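Long-range contact in uncharacterized peroxidase-related protein (Silicibacter sp., PDB 2PFX), which is uncharacterised but, as a peroxidase-related member of the AhpD-like carboxymuconolactone decarboxylase family, probably acts as an oxidoreductase: residues E7-D12 against T178-N183. Numbering follows the deposited sequence. Where two conformers were deposited one is given.
Sequences EPTALD and TAMMPN
T9 turns its side chain to T178 and M180 with chi1 at 72°, which sets CG2 anti to the T9 carbonyl carbon and puts OG1 between that carbon and the backbone N, where it accepts from L11 N at 3.0 Å in an ST turn. CB of T9 sits against T178 O at 3.3 Å, while CG2 lies 3.7 Å from T178 OG1 and 4.0 Å from CG of M180, a selenomethionine whose chi1 of -168° swings CG to that methyl. The T178 hydroxyl bonds to V174 O in the last turn of helix 155-178; against the T9 methyl it makes van der Waals contact. Two backbone bonds bracket T9: A10 N to T178 O at 2.9 Å and M181 N to P8 O at 2.8 Å, the latter nearly straight at 168°. P8 O also receives the CA-H of M180. A179, with positive phi, ends the helix in a Schellman motif and puts its CB 3.7 Å from A10 CB. Before P8, across the cis E7-P8 peptide bond, the E7 side chain crosses that of M181 at about a right angle, CG 3.9 Å from CB, while E7 OE1 bonds to N39 ND2. A glycine in place of T9 would probably leave L11 N without its side-chain acceptor and open a gap beside M180 CG. R145 of a second subunit packs on A10, L11 and A179. Two N-H···O bonds therefore join the segment before helix 21-34 to the chain at the exit of helix 155-178, with apolar contacts of T9, A10, A179 and M180 alongside.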
loop_
_atom_site.group_PDB
_atom_site.type_symbol
_atom_site.label_atom_id
_atom_site.label_comp_id
_atom_site.label_asym_id
_atom_site.label_seq_id
_atom_site.Cartn_x
_atom_site.Cartn_y
_atom_site.Cartn_z
ATOM N N GLU A 7 -24.134 21.559 -5.236
ATOM C CA GLU A 7 -24.755 20.560 -6.063
ATOM C C GLU A 7 -24.916 21.083 -7.482
ATOM O O GLU A 7 -25.035 22.281 -7.718
ATOM C CB GLU A 7 -26.099 20.135 -5.486
ATOM C CG GLU A 7 -26.013 19.549 -4.105
ATOM C CD GLU A 7 -27.302 18.992 -3.549
ATOM O OE1 GLU A 7 -28.084 18.342 -4.281
ATOM O OE2 GLU A 7 -27.557 19.204 -2.336
ATOM N N PRO A 8 -24.901 20.181 -8.455
ATOM C CA PRO A 8 -24.631 18.765 -8.185
ATOM C C PRO A 8 -23.155 18.421 -7.986
ATOM O O PRO A 8 -22.908 17.368 -7.379
ATOM C CB PRO A 8 -25.148 18.096 -9.453
ATOM C CG PRO A 8 -25.058 19.122 -10.520
ATOM C CD PRO A 8 -25.207 20.473 -9.859
ATOM N N THR A 9 -22.207 19.237 -8.430
ATOM C CA THR A 9 -20.785 19.066 -8.149
ATOM C C THR A 9 -20.202 20.386 -7.636
ATOM O O THR A 9 -20.923 21.380 -7.583
ATOM C CB THR A 9 -19.958 18.624 -9.366
ATOM O OG1 THR A 9 -19.824 19.704 -10.291
ATOM C CG2 THR A 9 -20.680 17.520 -10.141
ATOM N N ALA A 10 -18.927 20.372 -7.297
ATOM C CA ALA A 10 -18.241 21.605 -6.926
ATOM C C ALA A 10 -17.739 22.375 -8.147
ATOM O O ALA A 10 -17.105 23.433 -8.004
ATOM C CB ALA A 10 -17.066 21.316 -5.993
ATOM N N LEU A 11 -17.979 21.876 -9.352
ATOM C CA LEU A 11 -17.571 22.568 -10.563
ATOM C C LEU A 11 -18.604 23.564 -11.048
ATOM O O LEU A 11 -19.803 23.322 -11.003
ATOM C CB LEU A 11 -17.298 21.549 -11.692
ATOM C CG LEU A 11 -16.123 20.604 -11.419
ATOM C CD1 LEU A 11 -15.845 19.780 -12.659
ATOM C CD2 LEU A 11 -14.844 21.315 -10.985
ATOM N N ASP A 12 -18.147 24.705 -11.554
ATOM C CA ASP A 12 -19.117 25.629 -12.154
ATOM C C ASP A 12 -19.338 25.155 -13.578
ATOM O O ASP A 12 -18.606 25.479 -14.511
ATOM C CB ASP A 12 -18.574 27.042 -12.044
ATOM C CG ASP A 12 -19.356 28.065 -12.850
ATOM O OD1 ASP A 12 -20.599 28.006 -12.898
ATOM O OD2 ASP A 12 -18.711 28.949 -13.458
ATOM N N THR A 178 -14.920 15.415 -8.592
ATOM C CA THR A 178 -15.655 16.661 -8.800
ATOM C C THR A 178 -16.490 17.099 -7.603
ATOM O O THR A 178 -17.220 18.094 -7.668
ATOM C CB THR A 178 -16.564 16.551 -10.035
ATOM O OG1 THR A 178 -17.575 15.553 -9.844
ATOM C CG2 THR A 178 -15.727 16.158 -11.250
ATOM N N ALA A 179 -16.386 16.351 -6.510
ATOM C CA ALA A 179 -17.178 16.549 -5.317
ATOM C C ALA A 179 -18.661 16.499 -5.649
ATOM O O ALA A 179 -19.462 17.330 -5.219
ATOM C CB ALA A 179 -16.793 17.851 -4.640
HETATM N N MSE A 180 -19.029 15.475 -6.412
HETATM C CA MSE A 180 -20.419 15.237 -6.783
HETATM C C MSE A 180 -21.238 14.834 -5.571
HETATM O O MSE A 180 -20.882 13.932 -4.807
HETATM C CB MSE A 180 -20.511 14.150 -7.854
HETATM C CG MSE A 180 -21.883 14.044 -8.484
HETATM SE SE MSE A 180 -21.912 12.616 -9.749
HETATM C CE MSE A 180 -20.868 13.514 -11.081
HETATM N N MSE A 181 -22.370 15.520 -5.383
HETATM C CA MSE A 181 -23.133 15.269 -4.160
HETATM C C MSE A 181 -24.376 14.447 -4.396
HETATM O O MSE A 181 -25.177 14.743 -5.290
HETATM C CB MSE A 181 -23.499 16.635 -3.564
HETATM C CG MSE A 181 -22.351 17.291 -2.822
HETATM SE SE MSE A 181 -21.664 16.273 -1.342
HETATM C CE MSE A 181 -23.301 16.502 -0.325
ATOM N N PRO A 182 -24.589 13.400 -3.610
ATOM C CA PRO A 182 -25.851 12.650 -3.782
ATOM C C PRO A 182 -27.086 13.390 -3.281
ATOM O O PRO A 182 -27.097 14.178 -2.335
ATOM C CB PRO A 182 -25.556 11.389 -2.974
ATOM C CG PRO A 182 -24.648 11.880 -1.888
ATOM C CD PRO A 182 -23.716 12.853 -2.560
ATOM N N ASN A 183 -28.213 13.139 -3.969
ATOM C CA ASN A 183 -29.490 13.732 -3.636
ATOM C C ASN A 183 -29.842 13.396 -2.202
ATOM O O ASN A 183 -29.761 12.265 -1.740
ATOM C CB ASN A 183 -30.626 13.233 -4.540
ATOM C CG ASN A 183 -30.379 13.458 -6.015
ATOM O OD1 ASN A 183 -29.425 12.874 -6.535
ATOM N ND2 ASN A 183 -31.211 14.271 -6.665
#